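Local coordinates for fructose-bisphosphate aldolase (Thermus caldophilus, PDB 2FJK), which is an enzyme of the class II aldolase family, built on a TIM barrel and modelled here with 1,3-dihydroxyacetonephosphate in its pocket, at residues S211-Q215 with E216-R220; S232-P236 with E237-K241; I250-D253 with T254-L258; E286-K289 with E290-S294; R295-F299 with G300-R304. All blocks are in the same frame, centred on the assembly; numbering follows the deposited sequence.

Contact 1 (S211-Q215 with E216-R220); sequences SAVPQ and ELVER. With 13P (1,3-dihydroxyacetonephosphate), chain E.
The start of helix 215-223, with Pro214 at the N-cap, is where the proline ring packs against Leu217. Pro214 CG is pressed to 3.5 Å from Leu217 CB, tighter than two carbons usually come. Backbone bonds from Val218 N to Pro214 O (3.0 Å) and from Glu219 N to Gln215 O (2.8 Å) close the first turn. On its outer side Gln215 holds CG anti to the backbone N (chi1 -174°) and bends at chi2, bringing NE2 to Glu219 OE2 at 3.2 Å. That bond is weak, the amide and carboxylate planes standing 49° apart. In this TIM-barrel protein the loop leading from strand 205-207 into the helix also binds phosphate: Ser211 OG donates to O3P of 1,3-dihydroxyacetonephosphate over 2.6 Å, and Ser211 N makes a weak bond to O2P at 3.3 Å. Between site and helix, Val213 CG1 lies 4.2 Å from Val218 CG2, and both valines touch Ala231. The carboxylate of Asp255 on helix 254-270 accepts from the backbone N atoms of Ala212 and Val213, tying the loop down next to the serine, while Leu217 rests on Leu258 of the same helix.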
# COMPACT_ATOMS: atom_id res chain seq x y z
N SER A 211 16.28 -24.38 -16.20
CA SER A 211 16.64 -25.06 -14.96
C SER A 211 17.79 -26.05 -15.19
O SER A 211 17.97 -26.56 -16.30
CB SER A 211 15.43 -25.81 -14.38
OG SER A 211 14.66 -24.97 -13.54
N ALA A 212 18.55 -26.32 -14.14
CA ALA A 212 19.69 -27.23 -14.21
C ALA A 212 19.28 -28.64 -13.80
O ALA A 212 19.90 -29.62 -14.21
CB ALA A 212 20.83 -26.72 -13.30
N VAL A 213 18.22 -28.74 -13.01
CA VAL A 213 17.73 -30.03 -12.55
C VAL A 213 18.90 -30.90 -12.10
O VAL A 213 19.09 -32.02 -12.60
CB VAL A 213 16.97 -30.73 -13.69
CG1 VAL A 213 16.02 -31.77 -13.12
CG2 VAL A 213 16.21 -29.69 -14.53
N PRO A 214 19.70 -30.40 -11.13
CA PRO A 214 20.87 -31.11 -10.59
C PRO A 214 20.59 -32.53 -10.13
O PRO A 214 19.58 -32.80 -9.48
CB PRO A 214 21.33 -30.20 -9.44
CG PRO A 214 20.05 -29.50 -9.03
CD PRO A 214 19.43 -29.18 -10.36
N GLN A 215 21.50 -33.43 -10.48
CA GLN A 215 21.38 -34.84 -10.15
C GLN A 215 21.19 -35.07 -8.65
O GLN A 215 20.29 -35.81 -8.24
CB GLN A 215 22.61 -35.61 -10.65
CG GLN A 215 22.52 -37.12 -10.50
CD GLN A 215 21.25 -37.71 -11.08
OE1 GLN A 215 20.85 -37.39 -12.20
NE2 GLN A 215 20.61 -38.60 -10.32
N GLU A 216 22.03 -34.44 -7.85
CA GLU A 216 21.93 -34.58 -6.40
C GLU A 216 20.51 -34.24 -5.93
O GLU A 216 19.96 -34.92 -5.07
CB GLU A 216 22.96 -33.69 -5.69
CG GLU A 216 23.45 -32.49 -6.51
CD GLU A 216 24.38 -32.89 -7.66
OE1 GLU A 216 25.41 -33.56 -7.39
OE2 GLU A 216 24.08 -32.54 -8.82
N LEU A 217 19.93 -33.20 -6.52
CA LEU A 217 18.57 -32.79 -6.17
C LEU A 217 17.61 -33.90 -6.57
O LEU A 217 16.75 -34.31 -5.78
CB LEU A 217 18.21 -31.48 -6.88
CG LEU A 217 16.76 -30.99 -6.80
CD1 LEU A 217 16.23 -31.08 -5.37
CD2 LEU A 217 16.68 -29.56 -7.31
N VAL A 218 17.75 -34.39 -7.79
CA VAL A 218 16.90 -35.47 -8.28
C VAL A 218 16.95 -36.62 -7.27
O VAL A 218 15.91 -37.10 -6.82
CB VAL A 218 17.39 -35.99 -9.65
CG1 VAL A 218 16.56 -37.19 -10.09
CG2 VAL A 218 17.31 -34.87 -10.68
N GLU A 219 18.17 -37.03 -6.90
CA GLU A 219 18.37 -38.13 -5.95
C GLU A 219 17.86 -37.83 -4.55
O GLU A 219 17.40 -38.73 -3.84
CB GLU A 219 19.86 -38.50 -5.91
CG GLU A 219 20.40 -38.95 -7.27
CD GLU A 219 21.83 -39.47 -7.23
OE1 GLU A 219 22.10 -40.42 -6.46
OE2 GLU A 219 22.69 -38.95 -7.98
N ARG A 220 17.92 -36.56 -4.15
CA ARG A 220 17.44 -36.16 -2.84
C ARG A 220 15.92 -36.30 -2.84
O ARG A 220 15.32 -36.74 -1.86
CB ARG A 220 17.83 -34.70 -2.58
CG ARG A 220 17.56 -34.21 -1.17
CD ARG A 220 17.97 -32.74 -1.08
NE ARG A 220 18.20 -32.31 0.30
CZ ARG A 220 17.25 -32.21 1.22
NH1 ARG A 220 16.00 -32.52 0.92
NH2 ARG A 220 17.56 -31.80 2.45
P 13P E . 11.93 -24.41 -16.04
O1P 13P E . 10.76 -25.51 -15.92
O2P 13P E . 13.09 -25.09 -16.87
O3P 13P E . 12.44 -24.05 -14.62
O1 13P E . 11.33 -23.12 -16.78
C1 13P E . 11.81 -21.83 -16.41
C2 13P E . 11.28 -20.88 -17.45
O2 13P E . 11.46 -21.14 -18.64
C3 13P E . 10.52 -19.62 -17.05
O3 13P E . 10.02 -18.96 -18.21

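Contact 2 (S232-P236 with E237-K241); sequences SGIHP and EDIKK
His235, Pro236 and Glu237 carry this contact, which wraps the start of helix 236-244. The imidazole and the Glu237 side chain run side by side in the same direction: Glu237 CB lies in the ring plane at its edge, 3.2 Å from His235 CD2, and Glu237 CG is 3.4 Å from His235 NE2. CG of His235 stands anti to the backbone N (chi1 -168°), carrying the ring over Pro236, whose CD sits above one ring face. Glu237, bent at chi2, turns its carboxylate toward Lys240 in the next turn, OE2 and NZ 3.5 Å apart in a salt bridge. His235 O accepts from Ile239 N at 3.1 Å, and Pro236 O from Lys240 N at 3.0 Å. On the inner side Ile234 CG2 meets Ile239 CD1 at 4.0 Å, the two side chains crossing at about a right angle. A water accepts from His235 N and donates to Asp238 OD2; that carboxylate is held further by His191 and Arg186. His235 is at the N-cap and Pro236 is the first helical residue, a position whose N-H no helical bond would need, which suits proline; the water joins the N-cap N-H to the side chain three residues on, a link that a capping box makes directly.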
# COMPACT_ATOMS: atom_id res chain seq x y z
N SER A 232 16.84 -34.28 -16.56
CA SER A 232 17.98 -33.75 -17.28
C SER A 232 17.74 -32.25 -17.49
O SER A 232 16.74 -31.86 -18.06
CB SER A 232 18.13 -34.46 -18.63
OG SER A 232 19.24 -33.97 -19.37
N GLY A 233 18.66 -31.43 -17.00
CA GLY A 233 18.50 -30.00 -17.15
C GLY A 233 19.57 -29.41 -18.04
O GLY A 233 20.40 -30.15 -18.57
N ILE A 234 19.56 -28.09 -18.20
CA ILE A 234 20.54 -27.41 -19.04
C ILE A 234 21.87 -27.36 -18.30
O ILE A 234 21.93 -27.01 -17.12
CB ILE A 234 20.10 -25.98 -19.39
CG1 ILE A 234 18.70 -25.98 -20.02
CG2 ILE A 234 21.11 -25.35 -20.34
CD1 ILE A 234 18.57 -26.82 -21.26
N HIS A 235 22.94 -27.73 -19.01
CA HIS A 235 24.27 -27.75 -18.44
C HIS A 235 24.76 -26.36 -18.03
O HIS A 235 24.61 -25.40 -18.78
CB HIS A 235 25.26 -28.35 -19.45
CG HIS A 235 26.59 -28.67 -18.86
ND1 HIS A 235 26.82 -29.79 -18.09
CD2 HIS A 235 27.76 -27.99 -18.88
CE1 HIS A 235 28.07 -29.79 -17.67
NE2 HIS A 235 28.66 -28.71 -18.14
N PRO A 236 25.35 -26.24 -16.83
CA PRO A 236 25.86 -24.97 -16.32
C PRO A 236 26.77 -24.23 -17.31
O PRO A 236 26.67 -23.02 -17.49
CB PRO A 236 26.60 -25.37 -15.05
CG PRO A 236 25.81 -26.53 -14.56
CD PRO A 236 25.53 -27.31 -15.84
N GLU A 237 27.67 -24.97 -17.95
CA GLU A 237 28.59 -24.35 -18.91
C GLU A 237 27.83 -23.72 -20.08
O GLU A 237 28.21 -22.66 -20.57
CB GLU A 237 29.61 -25.38 -19.41
CG GLU A 237 30.53 -25.91 -18.29
CD GLU A 237 31.27 -24.80 -17.56
OE1 GLU A 237 31.92 -23.96 -18.24
OE2 GLU A 237 31.23 -24.76 -16.31
N ASP A 238 26.76 -24.37 -20.52
CA ASP A 238 25.96 -23.83 -21.60
C ASP A 238 25.30 -22.54 -21.14
O ASP A 238 25.12 -21.61 -21.92
CB ASP A 238 24.90 -24.83 -22.07
CG ASP A 238 25.48 -25.91 -22.94
OD1 ASP A 238 26.24 -25.55 -23.87
OD2 ASP A 238 25.19 -27.10 -22.72
N ILE A 239 24.96 -22.48 -19.86
CA ILE A 239 24.36 -21.27 -19.32
C ILE A 239 25.41 -20.15 -19.36
O ILE A 239 25.11 -19.02 -19.72
CB ILE A 239 23.88 -21.49 -17.85
CG1 ILE A 239 22.69 -22.45 -17.83
CG2 ILE A 239 23.51 -20.14 -17.21
CD1 ILE A 239 21.41 -21.88 -18.46
N LYS A 240 26.65 -20.47 -19.00
CA LYS A 240 27.71 -19.47 -19.00
C LYS A 240 28.01 -18.90 -20.38
O LYS A 240 28.09 -17.68 -20.56
CB LYS A 240 29.00 -20.07 -18.41
CG LYS A 240 28.97 -20.24 -16.91
CD LYS A 240 30.26 -20.91 -16.44
CE LYS A 240 30.27 -21.07 -14.93
NZ LYS A 240 31.51 -21.77 -14.47
N LYS A 241 28.19 -19.77 -21.36
CA LYS A 241 28.49 -19.34 -22.72
C LYS A 241 27.32 -18.52 -23.24
O LYS A 241 27.50 -17.43 -23.78
CB LYS A 241 28.72 -20.56 -23.61
CG LYS A 241 29.24 -20.24 -25.01
CD LYS A 241 29.55 -21.54 -25.74
CE LYS A 241 30.19 -21.29 -27.10
NZ LYS A 241 30.59 -22.58 -27.74
O HOH W 1 22.94 -28.46 -21.71

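Contact 3 (I250-D253 with T254-L258); sequences INTD and TDLRL. With 13P (1,3-dihydroxyacetonephosphate), chain E.
Asp253 and Arg257, one helical turn apart, form a two-pronged salt bridge at the start of helix 254-270. With CG anti to its own backbone N (chi1 -177°), Asp253 swings its carboxylate along the outside of the turn, and Arg257, extended from CG to NE, comes back side-on to meet it. Arg257 NE donates to Asp253 OD1 at 3.1 Å from above the carboxylate plane; Arg257 NH2 reaches Asp253 OD2 at 3.0 Å on its syn side. The two flat groups are turned 62° apart, which makes the grip oblique. Arg257 NH1 has a further salt bridge, to Asp276 of the second subunit. The acidic side chain leaves the helix end to the phosphate of 1,3-dihydroxyacetonephosphate, whose O3P accepts hydrogen bonds from Asp253 N and Thr254 N, each at 2.7 Å. Thr254 places OG1 beside its backbone N, from where it donates to O1P at 2.6 Å. Inward, Thr252 CG2 packs 3.8 Å from Asp255 CB. The short axes of strand 250-252 and of the first helical turn point nearly the same way (24°) but pass 8.8 Å apart at their closest; the strand pairs with strand 19-23 on one flank, and Leu256 wedges between Phe22 of that strand and Val291 and Val292 of helix 277-299.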
# COMPACT_ATOMS: atom_id res chain seq x y z
N ILE A 250 17.62 -15.03 -17.29
CA ILE A 250 17.47 -16.47 -17.23
C ILE A 250 16.37 -16.88 -16.26
O ILE A 250 16.41 -16.54 -15.07
CB ILE A 250 18.79 -17.12 -16.82
CG1 ILE A 250 19.93 -16.53 -17.65
CG2 ILE A 250 18.73 -18.61 -17.04
CD1 ILE A 250 21.30 -16.98 -17.22
N ASN A 251 15.39 -17.62 -16.77
CA ASN A 251 14.28 -18.08 -15.96
C ASN A 251 14.53 -19.43 -15.30
O ASN A 251 15.03 -20.36 -15.94
CB ASN A 251 13.02 -18.15 -16.82
CG ASN A 251 12.18 -16.89 -16.76
OD1 ASN A 251 11.17 -16.84 -16.06
ND2 ASN A 251 12.60 -15.86 -17.50
N THR A 252 14.17 -19.53 -14.02
CA THR A 252 14.32 -20.77 -13.24
C THR A 252 13.04 -21.03 -12.46
O THR A 252 12.60 -20.19 -11.68
CB THR A 252 15.47 -20.66 -12.22
OG1 THR A 252 16.67 -20.28 -12.90
CG2 THR A 252 15.69 -22.01 -11.52
N ASP A 253 12.46 -22.22 -12.66
CA ASP A 253 11.22 -22.57 -11.98
C ASP A 253 11.28 -23.99 -11.42
O ASP A 253 11.16 -24.19 -10.22
CB ASP A 253 10.06 -22.42 -12.98
CG ASP A 253 8.71 -22.69 -12.36
OD1 ASP A 253 8.63 -22.89 -11.14
OD2 ASP A 253 7.71 -22.70 -13.11
N THR A 254 11.44 -24.97 -12.30
CA THR A 254 11.53 -26.38 -11.91
C THR A 254 12.50 -26.63 -10.74
O THR A 254 12.16 -27.33 -9.78
CB THR A 254 11.98 -27.27 -13.10
OG1 THR A 254 10.96 -27.29 -14.10
CG2 THR A 254 12.27 -28.69 -12.64
N ASP A 255 13.71 -26.08 -10.83
CA ASP A 255 14.71 -26.28 -9.77
C ASP A 255 14.16 -25.92 -8.39
O ASP A 255 14.39 -26.63 -7.43
CB ASP A 255 15.98 -25.46 -10.04
CG ASP A 255 16.81 -26.01 -11.20
OD1 ASP A 255 16.70 -27.22 -11.52
OD2 ASP A 255 17.60 -25.24 -11.79
N LEU A 256 13.42 -24.81 -8.32
CA LEU A 256 12.85 -24.33 -7.07
C LEU A 256 11.75 -25.24 -6.55
O LEU A 256 11.73 -25.57 -5.37
CB LEU A 256 12.30 -22.92 -7.23
CG LEU A 256 13.21 -21.92 -7.93
CD1 LEU A 256 12.58 -20.55 -7.82
CD2 LEU A 256 14.59 -21.92 -7.30
N ARG A 257 10.84 -25.64 -7.44
CA ARG A 257 9.75 -26.53 -7.06
C ARG A 257 10.30 -27.81 -6.49
O ARG A 257 9.87 -28.27 -5.44
CB ARG A 257 8.87 -26.88 -8.26
CG ARG A 257 8.13 -25.74 -8.91
CD ARG A 257 7.20 -26.31 -9.99
NE ARG A 257 6.69 -25.28 -10.88
CZ ARG A 257 5.70 -25.46 -11.75
NH1 ARG A 257 5.10 -26.65 -11.84
NH2 ARG A 257 5.30 -24.46 -12.53
N LEU A 258 11.25 -28.40 -7.21
CA LEU A 258 11.89 -29.65 -6.80
C LEU A 258 12.55 -29.53 -5.44
O LEU A 258 12.33 -30.36 -4.55
CB LEU A 258 12.95 -30.08 -7.81
CG LEU A 258 12.70 -31.34 -8.64
CD1 LEU A 258 14.01 -31.74 -9.32
CD2 LEU A 258 12.19 -32.47 -7.75
P 13P E . 11.93 -24.41 -16.04
O1P 13P E . 10.76 -25.51 -15.92
O2P 13P E . 13.09 -25.09 -16.87
O3P 13P E . 12.44 -24.05 -14.62
O1 13P E . 11.33 -23.12 -16.78
C1 13P E . 11.81 -21.83 -16.41
C2 13P E . 11.28 -20.88 -17.45
O2 13P E . 11.46 -21.14 -18.64
C3 13P E . 10.52 -19.62 -17.05
O3 13P E . 10.02 -18.96 -18.21

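Contact 4 (E286-K289 with E290-S294); sequences EAVK and EVVKS
Val292 N bonds to Val288 O at 2.9 Å and Lys293 N to Lys289 O at 3.0 Å, the shortest of four backbone links that tie segment 286-289 to segment 290-294. Glu290 N to Glu286 O and Val291 N to Ala287 O complete the set, both slightly longer. At the far end Ser294 OG turns back on the helix and donates to Val291 O at 2.9 Å. The charged groups are held more loosely. Lys293 bends at chi3 (59°), which curls its NZ toward the Glu290 carboxylate and sets it 3.4 Å from OE1 in a weak hydrogen bond that is part of a salt bridge, with OE2 equally far. The same OE2 of Glu290 also lies 3.2 Å from Glu286 OE1, the two carboxylate planes 23° apart. Two carboxylates so close may raise the proton affinity of one, an effect that the nearby Lys293 would offset in part. All of this belongs to the middle of helix 277-299, a regular alpha helix with i to i+4 bonding that lies between helices 27-38 and 254-270 of the barrel's outer layer. Lys289, extended throughout, carries its NZ to Glu35 and Glu39. The apolar side turns inward: Val288 CG1 and Val292 CG2 meet at 4.2 Å, and these valines rest on Ala32 and Ala36. Val291 CG2 sits 3.2 Å from Ala287 O, anti to its own carbonyl carbon, while Val291 packs against Leu256 and Ala259 and Ala287 against Leu263.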
# COMPACT_ATOMS: atom_id res chain seq x y z
N GLU A 286 13.94 -22.49 2.81
CA GLU A 286 15.37 -22.31 2.96
C GLU A 286 16.13 -22.99 1.81
O GLU A 286 17.10 -22.45 1.30
CB GLU A 286 15.83 -22.87 4.31
CG GLU A 286 17.33 -22.82 4.53
CD GLU A 286 17.86 -21.40 4.56
OE1 GLU A 286 19.09 -21.23 4.40
OE2 GLU A 286 17.06 -20.47 4.75
N ALA A 287 15.67 -24.17 1.40
CA ALA A 287 16.34 -24.86 0.30
C ALA A 287 16.16 -24.08 -0.99
O ALA A 287 17.03 -24.11 -1.87
CB ALA A 287 15.81 -26.28 0.13
N VAL A 288 15.03 -23.39 -1.13
CA VAL A 288 14.80 -22.62 -2.34
C VAL A 288 15.74 -21.43 -2.38
O VAL A 288 16.31 -21.10 -3.42
CB VAL A 288 13.35 -22.10 -2.42
CG1 VAL A 288 13.23 -21.06 -3.53
CG2 VAL A 288 12.39 -23.26 -2.68
N LYS A 289 15.90 -20.80 -1.22
CA LYS A 289 16.78 -19.64 -1.10
C LYS A 289 18.20 -20.03 -1.51
O LYS A 289 18.87 -19.29 -2.24
CB LYS A 289 16.77 -19.13 0.34
CG LYS A 289 17.65 -17.94 0.61
CD LYS A 289 17.52 -17.56 2.08
CE LYS A 289 18.57 -16.54 2.50
NZ LYS A 289 18.33 -16.10 3.90
N GLU A 290 18.65 -21.19 -1.05
CA GLU A 290 20.00 -21.65 -1.37
C GLU A 290 20.13 -21.92 -2.87
O GLU A 290 21.17 -21.66 -3.46
CB GLU A 290 20.35 -22.91 -0.58
CG GLU A 290 20.46 -22.66 0.93
CD GLU A 290 21.39 -21.50 1.26
OE1 GLU A 290 22.58 -21.55 0.88
OE2 GLU A 290 20.93 -20.51 1.88
N VAL A 291 19.06 -22.43 -3.47
CA VAL A 291 19.07 -22.70 -4.90
C VAL A 291 19.22 -21.39 -5.64
O VAL A 291 20.05 -21.25 -6.54
CB VAL A 291 17.77 -23.40 -5.38
CG1 VAL A 291 17.69 -23.36 -6.91
CG2 VAL A 291 17.75 -24.84 -4.89
N VAL A 292 18.41 -20.41 -5.25
CA VAL A 292 18.45 -19.11 -5.90
C VAL A 292 19.85 -18.50 -5.82
O VAL A 292 20.37 -17.98 -6.81
CB VAL A 292 17.44 -18.13 -5.28
CG1 VAL A 292 17.59 -16.74 -5.94
CG2 VAL A 292 16.02 -18.66 -5.46
N LYS A 293 20.46 -18.57 -4.64
CA LYS A 293 21.80 -18.03 -4.43
C LYS A 293 22.80 -18.64 -5.41
O LYS A 293 23.45 -17.90 -6.15
CB LYS A 293 22.25 -18.26 -2.98
CG LYS A 293 21.62 -17.29 -2.00
CD LYS A 293 21.84 -17.69 -0.55
CE LYS A 293 23.31 -17.78 -0.19
NZ LYS A 293 23.50 -18.34 1.18
N SER A 294 22.91 -19.96 -5.42
CA SER A 294 23.86 -20.60 -6.34
C SER A 294 23.53 -20.20 -7.78
O SER A 294 24.43 -20.01 -8.61
CB SER A 294 23.85 -22.12 -6.17
OG SER A 294 22.58 -22.69 -6.44

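Contact 5 (R295-F299 with G300-R304); sequences RMELF and GSVGR
Gly300, the first residue to leave helix 277-299, turns its N back on the last helical turn, with weak bonds to Met296 O at 3.0 Å and to Glu297 O at 3.4 Å. Its positive phi (78°) reverses the chain where a CB would run into Phe299 O. Ser301 N then reaches across to Met296 O at 3.3 Å. The Ser301 N to Met296 O bond and the weak Gly300 N to Glu297 O bond, with positive phi at Gly300, make a Schellman motif that ends the helix. Ser301 holds OG between its own backbone N and carbonyl carbon (chi1 68°), which lays it against Met296, a selenomethionine here, 3.5 Å from CB; the hydroxyl itself is hydrogen-bonded to Ser42. Val302 folds back over the same turn: its CG2 stands 3.6 Å from Met296 O and 4.2 Å from Glu297 CG, placing a methyl across the closing loop. Gly303, again with positive phi, takes the third place of a type II turn from Ser301 to Arg304, and Arg304 N bonds to Ser301 O at 3.1 Å. Arg304 bends back so that one face of its guanidinium lies over Gly300 O, and the side chain touches Glu15 and Tyr17. The helix end itself is packed inward: Phe299 sits on Ile250 and Thr252 of strand 247-252 and on Ile239 and Ile243 of helix 236-244, Leu298 also meets that helix, and Arg295 NE donates to Thr252 OG1, while the turn beyond pairs with Met40 through Gly303.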
# COMPACT_ATOMS: atom_id res chain seq x y z
N ARG A 295 22.24 -20.06 -8.06
CA ARG A 295 21.78 -19.66 -9.39
C ARG A 295 22.38 -18.30 -9.73
O ARG A 295 22.88 -18.08 -10.85
CB ARG A 295 20.25 -19.55 -9.37
CG ARG A 295 19.60 -19.84 -10.68
CD ARG A 295 19.94 -21.24 -11.15
NE ARG A 295 19.26 -21.51 -12.40
CZ ARG A 295 19.66 -22.41 -13.29
NH1 ARG A 295 20.76 -23.13 -13.08
NH2 ARG A 295 18.97 -22.56 -14.40
N MSE A 296 22.33 -17.38 -8.78
CA MSE A 296 22.88 -16.05 -8.97
C MSE A 296 24.41 -16.11 -9.13
O MSE A 296 24.99 -15.28 -9.82
CB MSE A 296 22.51 -15.13 -7.80
CG MSE A 296 21.01 -14.93 -7.67
SE MSE A 296 20.50 -13.99 -6.07
CE MSE A 296 20.44 -15.42 -4.82
N GLU A 297 25.05 -17.09 -8.49
CA GLU A 297 26.50 -17.26 -8.62
C GLU A 297 26.83 -17.68 -10.04
O GLU A 297 27.80 -17.23 -10.63
CB GLU A 297 27.03 -18.34 -7.69
CG GLU A 297 27.05 -18.00 -6.22
CD GLU A 297 27.80 -19.04 -5.42
OE1 GLU A 297 27.41 -20.23 -5.48
OE2 GLU A 297 28.79 -18.68 -4.74
N LEU A 298 26.01 -18.58 -10.59
CA LEU A 298 26.21 -19.07 -11.94
C LEU A 298 25.94 -17.97 -12.96
O LEU A 298 26.59 -17.89 -13.99
CB LEU A 298 25.28 -20.26 -12.19
CG LEU A 298 25.24 -20.85 -13.60
CD1 LEU A 298 26.63 -21.37 -13.99
CD2 LEU A 298 24.21 -21.98 -13.63
N PHE A 299 24.98 -17.10 -12.65
CA PHE A 299 24.61 -16.01 -13.55
C PHE A 299 25.55 -14.81 -13.51
O PHE A 299 25.56 -14.00 -14.43
CB PHE A 299 23.17 -15.54 -13.26
CG PHE A 299 22.12 -16.61 -13.47
CD1 PHE A 299 22.40 -17.77 -14.19
CD2 PHE A 299 20.83 -16.44 -12.96
CE1 PHE A 299 21.41 -18.74 -14.40
CE2 PHE A 299 19.84 -17.40 -13.17
CZ PHE A 299 20.13 -18.55 -13.89
N GLY A 300 26.33 -14.69 -12.44
CA GLY A 300 27.25 -13.57 -12.34
C GLY A 300 26.59 -12.27 -11.91
O GLY A 300 27.10 -11.19 -12.19
N SER A 301 25.44 -12.37 -11.24
CA SER A 301 24.73 -11.18 -10.77
C SER A 301 25.10 -10.86 -9.32
O SER A 301 24.58 -9.91 -8.73
CB SER A 301 23.22 -11.39 -10.87
OG SER A 301 22.81 -12.37 -9.93
N VAL A 302 25.98 -11.66 -8.73
CA VAL A 302 26.37 -11.42 -7.35
C VAL A 302 27.09 -10.08 -7.25
O VAL A 302 28.11 -9.87 -7.91
CB VAL A 302 27.31 -12.53 -6.83
CG1 VAL A 302 27.70 -12.25 -5.39
CG2 VAL A 302 26.62 -13.88 -6.94
N GLY A 303 26.53 -9.16 -6.47
CA GLY A 303 27.13 -7.84 -6.29
C GLY A 303 26.88 -6.83 -7.40
O GLY A 303 27.48 -5.75 -7.42
N ARG A 304 26.00 -7.17 -8.33
CA ARG A 304 25.70 -6.26 -9.43
C ARG A 304 24.58 -5.26 -9.13
O ARG A 304 24.35 -4.33 -9.90
CB ARG A 304 25.35 -7.07 -10.68
CG ARG A 304 26.57 -7.64 -11.39
CD ARG A 304 27.48 -6.51 -11.84
NE ARG A 304 28.47 -6.94 -12.81
CZ ARG A 304 29.42 -7.84 -12.57
NH1 ARG A 304 29.49 -8.41 -11.37
NH2 ARG A 304 30.29 -8.17 -13.51

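In the fold
Along the chain the contacts run in order from 1 to 5. Contacts 1 and 3 converge on the bound 1,3-dihydroxyacetonephosphate, their centres about 11 Å apart; contact 2 lies about 14 Å from contact 3 and is joined to contact 1 by a backbone bond between Ser211 and Ile234. Contact 3 sits at the end of strand 247-252, in the parallel barrel sheet, next to strand 205-207, which leads to contact 1. Contacts 4 and 5 share helix 277-299, their centres about 12 Å apart; the first packs on helix 254-270 of contact 3, and the second on helix 236-244 of contact 2. Helix 277-299 thus packs behind strand 247-252 and helix 254-270, which carry ligand-pocket residues.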